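Local structure of aminoglycoside phosphotransferase (Mycobacterium smegmatis, 6EF6) at residues F271-P276 and S305-R310; T267-I272 and G279-S284; E159-W164 and G259-D264. The protein phosphorylates (S)-1-amino-2-propanol as a kinase of the aminoacetone utilization microcompartment, with a fold of the aminoglycoside phosphotransferase type. All blocks are in the same frame, centred on the assembly; numbering follows the deposited sequence.

Contact 1 of 3, residues F271-P276 and S305-R310; sequences FIEHDP and SFVFLR
Glu273 lies against Val307 and Arg310, where the loop between helices 263-268 and 278-290 packs on helix 303-320. This is the helical part of an aminoglycoside phosphotransferase-like kinase fold. The loop makes a type I beta turn from Ile272 to Asp275, closed by the backbone bond from Asp275 N to Ile272 O. Glu273 sits within that turn and points its side chain at the helix.

The apolar part of the contact is small. Val307 CG1 is 3.7 Å from both CB and CG of Glu273. It is put there by a first torsion of 174°, with CG1 opposite the backbone N. The two side chains run past each other in opposite directions.

The polar end of Glu273 is used in several ways. The chain bends at chi2 (88°), which folds the carboxylate back over its own loop. Phe271 N then gives OE2 a weak hydrogen bond of 2.9 Å. OE1 forms a salt bridge with Arg311 and a hydrogen bond with Tyr334, so the buried acid has its main ionic partner beyond the two segments.

Arg310 meets Glu273 through its aliphatic part. Its guanidinium turns to Asp231, in a salt bridge through NH2. The Arg310 side chain also touches the bound (2R)-1-methoxypropan-2-amine. What faces the carboxylate is a methylene: Arg310 CG is 3.9 Å from Glu273 OE2.

Contact 2 of 3, residues T267-I272 and G279-S284; sequences TAVSFI and GEWQES
Trp281 of helix 278-290 makes a buried, mainly apolar contact with Val269 and Ile272, at the end of helix 263-268 and in the turn after it, in the helical part of the kinase fold. No hydrogen bond joins the segments.

The indole reaches across with its six-membered ring. Ile272 meets the outer end of that ring, its side chain crossing the indole at about a right angle. Ile272 CD1 is 3.7 Å from Trp281 CZ3 and 3.9 Å from CH2. The first torsion of Ile272 (59°) sets CG1 between the backbone N and the carbonyl carbon, and the extended second torsion carries CD1 on to the ring. The backbone of Ile272 takes part as well: its O lies at the ring edge, in the indole plane, 3.6 Å from Trp281 CZ3. Val269 comes obliquely, with CG1 4.1 Å from Trp281 CE3.

A type II beta turn from Val269 to Ile272 brings both aliphatic residues to the same indole. Ile272 N bonds to Val269 O at 3.0 Å. Just before it, Thr267 O accepts from both Ser270 N and Ser270 OG, the latter at 2.7 Å. These two bonds tie the turn to the last part of the helix.

Helix 147-163 supplies Phe147, which stacks with Trp281 and also touches Val269 and Ile272. Leu144, in a loop, touches both Ile272 and Trp281. On the helix 303-320 side, Ser270 and Phe271 pack on Leu314.

Contact 3 of 3, residues E159-W164 and G259-D264; sequences EHSQRW and GWYFYD
Tyr261 reaches from the short link between strand 259-260 and helix 263-268 to the C-terminal end of helix 147-163, in the helical part of the aminoglycoside phosphotransferase-like fold. Its ring meets two consecutive helix residues, Ser161 and Gln162, in different ways.

Ser161 lies at the ring edge. Its OG is in the plane of the tyrosine ring, 3.8 Å from Tyr261 CE1. A first torsion of 165° places this oxygen opposite the backbone N and on the tyrosine side of the helix. Ser161 OG also hydrogen bonds to Leu227 O, which links the helix to strand 227-228.

Gln162 approaches obliquely. Its CG is 3.5 Å from Tyr261 OH and 3.9 Å from CZ, so an aliphatic carbon makes the closest touch with the phenol end. The chain bends at chi2 (-145°), and the amide crosses the ring at a slant, its plane turned 58° from the ring plane. Gln162 NE2 is 4.0 Å from Tyr261 CE2. The amide oxygen, OE1, is hydrogen bonded to Arg293. Gln162 is an exposed residue, whereas Ser161 and Tyr261 are buried.

Tyr261 is held at its base too, where Asp264 N bonds to Tyr261 O. The tyrosine ring also meets His158, one turn back along helix 147-163.

No direct hydrogen bond crosses the contact. One water joins the two hydroxyl groups instead, donating to Ser161 OG at 2.6 Å and to Tyr261 OH at 2.8 Å.

In the fold
Contacts 1 and 2 share Phe271 and Ile272, and their centres are about 7 Å apart. They touch where Arg310 NE probably hydrogen bonds to Ser270 OG (2.9 Å) and where Val307 CG2 packs on Val269 CG2 (3.9 Å). Contact 3 is centred about 20 Å from contact 1 and 18 Å from contact 2, and is tied to contact 2 through helix 263-268. Arg310 NH1 and Tyr263 OH, 3.0 Å apart, probably bond and link contacts 1 and 3. The Arg310 side chain is about 4 Å from the bound (2R)-1-methoxypropan-2-amine and about 6 Å from a sodium ion, whereas that of Ile272 is about 12 Å from the amine.

Contact 1 of 3, residues F271-P276 and S305-R310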
loop_
_atom_site.group_PDB
_atom_site.type_symbol
_atom_site.label_atom_id
_atom_site.label_comp_id
_atom_site.label_asym_id
_atom_site.label_seq_id
_atom_site.Cartn_x
_atom_site.Cartn_y
_atom_site.Cartn_z
ATOM N N PHE A 271 -10.495 2.691 -1.218
ATOM C CA PHE A 271 -11.479 3.698 -0.772
ATOM C C PHE A 271 -12.498 4.126 -1.838
ATOM O O PHE A 271 -13.465 4.831 -1.506
ATOM C CB PHE A 271 -10.837 4.945 -0.153
ATOM C CG PHE A 271 -10.035 4.642 1.068
ATOM C CD1 PHE A 271 -10.632 4.207 2.237
ATOM C CD2 PHE A 271 -8.639 4.724 1.030
ATOM C CE1 PHE A 271 -9.895 3.913 3.383
ATOM C CE2 PHE A 271 -7.903 4.422 2.179
ATOM C CZ PHE A 271 -8.512 4.010 3.311
ATOM N N ILE A 272 -12.313 3.696 -3.071
ATOM C CA ILE A 272 -13.113 4.083 -4.222
ATOM C C ILE A 272 -13.713 2.856 -4.914
ATOM O O ILE A 272 -14.141 2.943 -6.065
ATOM C CB ILE A 272 -12.359 5.034 -5.195
ATOM C CG1 ILE A 272 -11.071 4.405 -5.734
ATOM C CG2 ILE A 272 -12.063 6.352 -4.540
ATOM C CD1 ILE A 272 -10.352 5.284 -6.802
ATOM N N GLU A 273 -13.751 1.725 -4.196
ATOM C CA GLU A 273 -14.190 0.447 -4.751
ATOM C C GLU A 273 -15.629 0.483 -5.219
ATOM O O GLU A 273 -16.025 -0.320 -6.063
ATOM C CB GLU A 273 -13.989 -0.690 -3.728
ATOM C CG GLU A 273 -12.579 -0.792 -3.155
ATOM C CD GLU A 273 -12.264 0.043 -1.910
ATOM O OE1 GLU A 273 -13.111 0.895 -1.526
ATOM O OE2 GLU A 273 -11.181 -0.143 -1.375
ATOM N N HIS A 274 -16.461 1.329 -4.610
ATOM C CA HIS A 274 -17.891 1.449 -4.878
ATOM C C HIS A 274 -18.210 2.405 -6.022
ATOM O O HIS A 274 -19.380 2.612 -6.362
ATOM C CB HIS A 274 -18.561 1.930 -3.571
ATOM C CG HIS A 274 -18.020 3.264 -3.125
ATOM N ND1 HIS A 274 -16.750 3.444 -2.591
ATOM C CD2 HIS A 274 -18.540 4.510 -3.271
ATOM C CE1 HIS A 274 -16.550 4.728 -2.364
ATOM N NE2 HIS A 274 -17.613 5.399 -2.784
ATOM N N ASP A 275 -17.211 2.989 -6.644
ATOM C CA ASP A 275 -17.498 3.934 -7.696
ATOM C C ASP A 275 -18.053 3.206 -8.930
ATOM O O ASP A 275 -17.510 2.159 -9.322
ATOM C CB ASP A 275 -16.195 4.678 -8.059
ATOM C CG ASP A 275 -16.434 5.862 -8.930
ATOM O OD1 ASP A 275 -16.780 5.720 -10.147
ATOM O OD2 ASP A 275 -16.275 7.024 -8.442
ATOM N N PRO A 276 -19.054 3.772 -9.614
ATOM C CA PRO A 276 -19.616 3.098 -10.805
ATOM C C PRO A 276 -18.645 2.966 -11.971
ATOM O O PRO A 276 -18.928 2.202 -12.895
ATOM C CB PRO A 276 -20.820 3.963 -11.180
ATOM C CG PRO A 276 -21.050 4.826 -10.025
ATOM C CD PRO A 276 -19.805 4.970 -9.244
ATOM N N SER A 305 -12.731 -10.354 -6.587
ATOM C CA SER A 305 -12.413 -10.898 -5.280
ATOM C C SER A 305 -11.362 -10.058 -4.571
ATOM O O SER A 305 -11.473 -9.806 -3.359
ATOM C CB SER A 305 -11.904 -12.325 -5.412
ATOM O OG SER A 305 -12.923 -13.265 -5.717
ATOM N N PHE A 306 -10.319 -9.629 -5.271
ATOM C CA PHE A 306 -9.287 -8.833 -4.648
ATOM C C PHE A 306 -9.740 -7.438 -4.279
ATOM O O PHE A 306 -9.255 -6.870 -3.302
ATOM C CB PHE A 306 -7.996 -8.821 -5.500
ATOM C CG PHE A 306 -7.290 -10.169 -5.464
ATOM C CD1 PHE A 306 -6.940 -10.728 -4.234
ATOM C CD2 PHE A 306 -7.100 -10.934 -6.594
ATOM C CE1 PHE A 306 -6.346 -11.972 -4.131
ATOM C CE2 PHE A 306 -6.478 -12.240 -6.506
ATOM C CZ PHE A 306 -6.155 -12.751 -5.259
ATOM N N VAL A 307 -10.610 -6.846 -5.088
ATOM C CA VAL A 307 -11.244 -5.582 -4.702
ATOM C C VAL A 307 -12.006 -5.770 -3.395
ATOM O O VAL A 307 -11.929 -4.923 -2.496
ATOM C CB VAL A 307 -12.125 -5.014 -5.844
ATOM C CG1 VAL A 307 -12.875 -3.796 -5.377
ATOM C CG2 VAL A 307 -11.304 -4.712 -7.068
ATOM N N PHE A 308 -12.792 -6.829 -3.304
ATOM C CA PHE A 308 -13.591 -7.083 -2.104
ATOM C C PHE A 308 -12.725 -7.376 -0.874
ATOM O O PHE A 308 -13.009 -6.889 0.216
ATOM C CB PHE A 308 -14.632 -8.155 -2.368
ATOM C CG PHE A 308 -15.634 -8.241 -1.252
ATOM C CD1 PHE A 308 -16.512 -7.188 -1.010
ATOM C CD2 PHE A 308 -15.699 -9.321 -0.385
ATOM C CE1 PHE A 308 -17.388 -7.242 0.051
ATOM C CE2 PHE A 308 -16.621 -9.354 0.662
ATOM C CZ PHE A 308 -17.448 -8.316 0.863
ATOM N N LEU A 309 -11.617 -8.086 -1.063
ATOM C CA LEU A 309 -10.655 -8.291 0.028
ATOM C C LEU A 309 -10.132 -6.953 0.530
ATOM O O LEU A 309 -10.087 -6.687 1.742
ATOM C CB LEU A 309 -9.492 -9.174 -0.477
ATOM C CG LEU A 309 -8.367 -9.417 0.521
ATOM C CD1 LEU A 309 -8.813 -9.978 1.835
ATOM C CD2 LEU A 309 -7.263 -10.294 -0.070
ATOM N N ARG A 310 -9.715 -6.075 -0.399
ATOM C CA ARG A 310 -9.237 -4.741 0.022
ATOM C C ARG A 310 -10.334 -3.963 0.756
ATOM O O ARG A 310 -10.050 -3.280 1.742
ATOM C CB ARG A 310 -8.745 -3.953 -1.211
ATOM C CG ARG A 310 -8.201 -2.598 -0.897
ATOM C CD ARG A 310 -6.970 -2.677 0.010
ATOM N NE ARG A 310 -6.207 -1.427 0.017
ATOM C CZ ARG A 310 -5.059 -1.196 0.610
ATOM N NH1 ARG A 310 -4.530 -2.161 1.381
ATOM N NH2 ARG A 310 -4.440 -0.013 0.517
#

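Contact 2 of 3, residues T267-I272 and G279-S284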
loop_
_atom_site.group_PDB
_atom_site.type_symbol
_atom_site.label_atom_id
_atom_site.label_comp_id
_atom_site.label_asym_id
_atom_site.label_seq_id
_atom_site.Cartn_x
_atom_site.Cartn_y
_atom_site.Cartn_z
ATOM N N THR A 267 -5.716 -2.894 -4.179
ATOM C CA THR A 267 -5.172 -1.702 -3.559
ATOM C C THR A 267 -5.264 -0.481 -4.495
ATOM O O THR A 267 -5.353 0.634 -4.005
ATOM C CB THR A 267 -3.743 -1.896 -3.033
ATOM O OG1 THR A 267 -2.773 -1.891 -4.088
ATOM C CG2 THR A 267 -3.608 -3.137 -2.165
ATOM N N ALA A 268 -5.212 -0.678 -5.819
ATOM C CA ALA A 268 -5.335 0.407 -6.787
ATOM C C ALA A 268 -6.627 1.189 -6.606
ATOM O O ALA A 268 -6.670 2.376 -6.943
ATOM C CB ALA A 268 -5.281 -0.192 -8.182
ATOM N N VAL A 269 -7.702 0.539 -6.153
ATOM C CA VAL A 269 -8.989 1.185 -5.997
ATOM C C VAL A 269 -9.348 1.386 -4.523
ATOM O O VAL A 269 -10.524 1.571 -4.167
ATOM C CB VAL A 269 -10.082 0.458 -6.777
ATOM C CG1 VAL A 269 -9.839 0.621 -8.291
ATOM C CG2 VAL A 269 -10.157 -0.998 -6.441
ATOM N N SER A 270 -8.329 1.540 -3.686
ATOM C CA SER A 270 -8.527 1.761 -2.252
ATOM C C SER A 270 -9.456 2.930 -2.028
ATOM O O SER A 270 -9.210 4.052 -2.524
ATOM C CB SER A 270 -7.212 2.092 -1.559
ATOM O OG SER A 270 -6.316 0.996 -1.552
ATOM N N PHE A 271 -10.495 2.691 -1.218
ATOM C CA PHE A 271 -11.479 3.698 -0.772
ATOM C C PHE A 271 -12.498 4.126 -1.838
ATOM O O PHE A 271 -13.465 4.831 -1.506
ATOM C CB PHE A 271 -10.837 4.945 -0.153
ATOM C CG PHE A 271 -10.035 4.642 1.068
ATOM C CD1 PHE A 271 -10.632 4.207 2.237
ATOM C CD2 PHE A 271 -8.639 4.724 1.030
ATOM C CE1 PHE A 271 -9.895 3.913 3.383
ATOM C CE2 PHE A 271 -7.903 4.422 2.179
ATOM C CZ PHE A 271 -8.512 4.010 3.311
ATOM N N ILE A 272 -12.313 3.696 -3.071
ATOM C CA ILE A 272 -13.113 4.083 -4.222
ATOM C C ILE A 272 -13.713 2.856 -4.914
ATOM O O ILE A 272 -14.141 2.943 -6.065
ATOM C CB ILE A 272 -12.359 5.034 -5.195
ATOM C CG1 ILE A 272 -11.071 4.405 -5.734
ATOM C CG2 ILE A 272 -12.063 6.352 -4.540
ATOM C CD1 ILE A 272 -10.352 5.284 -6.802
ATOM N N GLY A 279 -15.512 -0.710 -13.468
ATOM C CA GLY A 279 -15.276 -1.563 -14.631
ATOM C C GLY A 279 -14.362 -0.916 -15.661
ATOM O O GLY A 279 -13.507 -1.602 -16.239
ATOM N N GLU A 280 -14.516 0.376 -15.892
ATOM C CA GLU A 280 -13.633 1.097 -16.806
ATOM C C GLU A 280 -12.222 1.166 -16.255
ATOM O O GLU A 280 -11.239 0.949 -16.975
ATOM C CB GLU A 280 -14.173 2.523 -16.995
ATOM C CG GLU A 280 -13.238 3.493 -17.821
ATOM C CD GLU A 280 -13.440 5.005 -17.505
ATOM O OE1 GLU A 280 -14.608 5.459 -17.504
ATOM O OE2 GLU A 280 -12.437 5.737 -17.235
ATOM N N TRP A 281 -12.088 1.467 -14.962
ATOM C CA TRP A 281 -10.787 1.526 -14.331
ATOM C C TRP A 281 -10.087 0.185 -14.416
ATOM O O TRP A 281 -8.869 0.101 -14.690
ATOM C CB TRP A 281 -10.962 1.922 -12.870
ATOM C CG TRP A 281 -11.513 3.323 -12.678
ATOM C CD1 TRP A 281 -11.516 4.352 -13.571
ATOM C CD2 TRP A 281 -12.058 3.852 -11.468
ATOM N NE1 TRP A 281 -12.043 5.477 -12.993
ATOM C CE2 TRP A 281 -12.367 5.194 -11.696
ATOM C CE3 TRP A 281 -12.274 3.304 -10.210
ATOM C CZ2 TRP A 281 -12.957 6.018 -10.720
ATOM C CZ3 TRP A 281 -12.863 4.120 -9.236
ATOM C CH2 TRP A 281 -13.154 5.463 -9.505
ATOM N N GLN A 282 -10.827 -0.899 -14.167
ATOM C CA GLN A 282 -10.252 -2.229 -14.294
ATOM C C GLN A 282 -9.740 -2.464 -15.719
ATOM O O GLN A 282 -8.624 -2.979 -15.898
ATOM C CB GLN A 282 -11.296 -3.275 -13.915
ATOM C CG GLN A 282 -10.708 -4.681 -13.901
ATOM C CD GLN A 282 -11.675 -5.776 -13.517
ATOM O OE1 GLN A 282 -11.875 -6.745 -14.268
ATOM N NE2 GLN A 282 -12.219 -5.654 -12.370
ATOM N N GLU A 283 -10.540 -2.166 -16.727
ATOM C CA GLU A 283 -10.107 -2.420 -18.100
ATOM C C GLU A 283 -8.851 -1.609 -18.425
ATOM O O GLU A 283 -7.950 -2.124 -19.079
ATOM C CB GLU A 283 -11.212 -2.127 -19.113
ATOM C CG GLU A 283 -12.367 -3.115 -18.986
ATOM C CD GLU A 283 -13.365 -3.128 -20.162
ATOM O OE1 GLU A 283 -13.015 -2.734 -21.288
ATOM O OE2 GLU A 283 -14.522 -3.561 -19.946
ATOM N N SER A 284 -8.746 -0.378 -17.937
ATOM C CA SER A 284 -7.560 0.420 -18.206
ATOM C C SER A 284 -6.354 -0.181 -17.513
ATOM O O SER A 284 -5.276 -0.306 -18.101
ATOM C CB SER A 284 -7.797 1.859 -17.742
ATOM O OG SER A 284 -8.854 2.462 -18.447
#

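Contact 3 of 3, residues E159-W164 and G259-D264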
loop_
_atom_site.group_PDB
_atom_site.type_symbol
_atom_site.label_atom_id
_atom_site.label_comp_id
_atom_site.label_asym_id
_atom_site.label_seq_id
_atom_site.Cartn_x
_atom_site.Cartn_y
_atom_site.Cartn_z
ATOM N N GLU A 159 6.964 -8.617 -12.164
ATOM C CA GLU A 159 8.010 -9.285 -12.922
ATOM C C GLU A 159 9.306 -9.305 -12.130
ATOM O O GLU A 159 10.010 -10.331 -12.102
ATOM C CB GLU A 159 8.190 -8.538 -14.235
ATOM C CG GLU A 159 9.255 -9.145 -15.178
ATOM C CD GLU A 159 9.672 -8.186 -16.277
ATOM O OE1 GLU A 159 9.126 -8.277 -17.398
ATOM O OE2 GLU A 159 10.537 -7.325 -16.011
ATOM N N HIS A 160 9.691 -8.177 -11.520
ATOM C CA HIS A 160 10.900 -8.164 -10.703
ATOM C C HIS A 160 10.792 -9.139 -9.542
ATOM O O HIS A 160 11.703 -9.941 -9.282
ATOM C CB HIS A 160 11.238 -6.777 -10.187
ATOM C CG HIS A 160 12.501 -6.784 -9.409
ATOM N ND1 HIS A 160 12.549 -6.966 -8.045
ATOM C CD2 HIS A 160 13.787 -6.810 -9.835
ATOM C CE1 HIS A 160 13.809 -7.019 -7.653
ATOM N NE2 HIS A 160 14.587 -6.957 -8.727
ATOM N N SER A 161 9.683 -9.090 -8.819
ATOM C CA SER A 161 9.500 -9.962 -7.664
ATOM C C SER A 161 9.618 -11.440 -8.051
ATOM O O SER A 161 10.198 -12.244 -7.303
ATOM C CB SER A 161 8.126 -9.654 -7.027
ATOM O OG SER A 161 7.715 -10.686 -6.123
ATOM N N GLN A 162 9.045 -11.815 -9.191
ATOM C CA GLN A 162 9.084 -13.205 -9.640
ATOM C C GLN A 162 10.477 -13.684 -9.983
ATOM O O GLN A 162 10.740 -14.894 -9.914
ATOM C CB GLN A 162 8.220 -13.367 -10.875
ATOM C CG GLN A 162 6.748 -13.288 -10.530
ATOM C CD GLN A 162 5.896 -14.196 -11.363
ATOM O OE1 GLN A 162 5.511 -13.855 -12.483
ATOM N NE2 GLN A 162 5.596 -15.368 -10.824
ATOM N N ARG A 163 11.380 -12.799 -10.389
ATOM C CA ARG A 163 12.701 -13.277 -10.772
ATOM C C ARG A 163 13.772 -12.995 -9.731
ATOM O O ARG A 163 14.859 -13.572 -9.810
ATOM C CB ARG A 163 13.072 -12.673 -12.118
ATOM C CG ARG A 163 13.393 -11.220 -12.117
ATOM C CD ARG A 163 13.736 -10.725 -13.536
ATOM N NE ARG A 163 13.303 -9.341 -13.746
ATOM C CZ ARG A 163 14.044 -8.256 -13.515
ATOM N NH1 ARG A 163 13.515 -7.054 -13.734
ATOM N NH2 ARG A 163 15.296 -8.360 -13.072
ATOM N N TRP A 164 13.464 -12.204 -8.715
ATOM C CA TRP A 164 14.482 -11.739 -7.779
ATOM C C TRP A 164 14.781 -12.838 -6.789
ATOM O O TRP A 164 13.891 -13.301 -6.068
ATOM C CB TRP A 164 13.980 -10.498 -7.032
ATOM C CG TRP A 164 14.981 -9.880 -6.063
ATOM C CD1 TRP A 164 16.341 -9.713 -6.265
ATOM C CD2 TRP A 164 14.703 -9.354 -4.770
ATOM N NE1 TRP A 164 16.913 -9.117 -5.170
ATOM C CE2 TRP A 164 15.927 -8.872 -4.246
ATOM C CE3 TRP A 164 13.533 -9.233 -3.997
ATOM C CZ2 TRP A 164 16.006 -8.299 -2.990
ATOM C CZ3 TRP A 164 13.620 -8.659 -2.758
ATOM C CH2 TRP A 164 14.842 -8.187 -2.276
ATOM N N GLY A 259 1.935 -11.940 -0.520
ATOM C CA GLY A 259 0.499 -11.908 -0.732
ATOM C C GLY A 259 0.158 -12.299 -2.155
ATOM O O GLY A 259 1.052 -12.639 -2.927
ATOM N N TRP A 260 -1.129 -12.283 -2.491
ATOM C CA TRP A 260 -1.500 -12.551 -3.882
ATOM C C TRP A 260 -1.084 -11.419 -4.790
ATOM O O TRP A 260 -1.405 -10.259 -4.494
ATOM C CB TRP A 260 -2.986 -12.863 -4.007
ATOM C CG TRP A 260 -3.397 -14.171 -3.390
ATOM C CD1 TRP A 260 -3.288 -15.405 -3.975
ATOM C CD2 TRP A 260 -3.903 -14.416 -2.071
ATOM N NE1 TRP A 260 -3.704 -16.384 -3.131
ATOM C CE2 TRP A 260 -4.103 -15.811 -1.953
ATOM C CE3 TRP A 260 -4.283 -13.581 -1.003
ATOM C CZ2 TRP A 260 -4.575 -16.413 -0.800
ATOM C CZ3 TRP A 260 -4.750 -14.206 0.158
ATOM C CH2 TRP A 260 -4.935 -15.594 0.221
ATOM N N TYR A 261 -0.450 -11.742 -5.920
ATOM C CA TYR A 261 -0.063 -10.677 -6.848
ATOM C C TYR A 261 -1.231 -9.747 -7.175
ATOM O O TYR A 261 -1.088 -8.519 -7.173
ATOM C CB TYR A 261 0.564 -11.247 -8.131
ATOM C CG TYR A 261 1.918 -11.868 -7.904
ATOM C CD1 TYR A 261 2.977 -11.129 -7.449
ATOM C CD2 TYR A 261 2.119 -13.204 -8.084
ATOM C CE1 TYR A 261 4.236 -11.726 -7.224
ATOM C CE2 TYR A 261 3.344 -13.811 -7.863
ATOM C CZ TYR A 261 4.391 -13.044 -7.399
ATOM O OH TYR A 261 5.628 -13.671 -7.194
ATOM N N PHE A 262 -2.390 -10.309 -7.506
ATOM C CA PHE A 262 -3.514 -9.478 -7.924
ATOM C C PHE A 262 -4.244 -8.781 -6.790
ATOM O O PHE A 262 -5.098 -7.917 -7.050
ATOM C CB PHE A 262 -4.349 -10.211 -8.976
ATOM C CG PHE A 262 -3.552 -10.392 -10.230
ATOM C CD1 PHE A 262 -3.300 -9.266 -11.015
ATOM C CD2 PHE A 262 -2.980 -11.571 -10.603
ATOM C CE1 PHE A 262 -2.507 -9.353 -12.134
ATOM C CE2 PHE A 262 -2.161 -11.646 -11.713
ATOM C CZ PHE A 262 -1.943 -10.546 -12.467
ATOM N N TYR A 263 -3.881 -9.045 -5.529
ATOM C CA TYR A 263 -4.327 -8.149 -4.477
ATOM C C TYR A 263 -3.848 -6.732 -4.738
ATOM O O TYR A 263 -4.518 -5.786 -4.349
ATOM C CB TYR A 263 -3.832 -8.691 -3.125
ATOM C CG TYR A 263 -4.071 -7.755 -1.957
ATOM C CD1 TYR A 263 -5.350 -7.359 -1.562
ATOM C CD2 TYR A 263 -3.014 -7.234 -1.251
ATOM C CE1 TYR A 263 -5.553 -6.483 -0.528
ATOM C CE2 TYR A 263 -3.207 -6.349 -0.173
ATOM C CZ TYR A 263 -4.482 -5.987 0.160
ATOM O OH TYR A 263 -4.675 -5.119 1.206
ATOM N N ASP A 264 -2.708 -6.546 -5.417
ATOM C CA ASP A 264 -2.284 -5.188 -5.750
ATOM C C ASP A 264 -3.344 -4.428 -6.559
ATOM O O ASP A 264 -3.472 -3.183 -6.411
ATOM C CB ASP A 264 -0.956 -5.210 -6.511
ATOM C CG ASP A 264 0.251 -5.394 -5.639
ATOM O OD1 ASP A 264 0.264 -4.995 -4.459
ATOM O OD2 ASP A 264 1.256 -5.923 -6.192
HETATM O O HOH W 1 7.725 -13.145 -5.435
#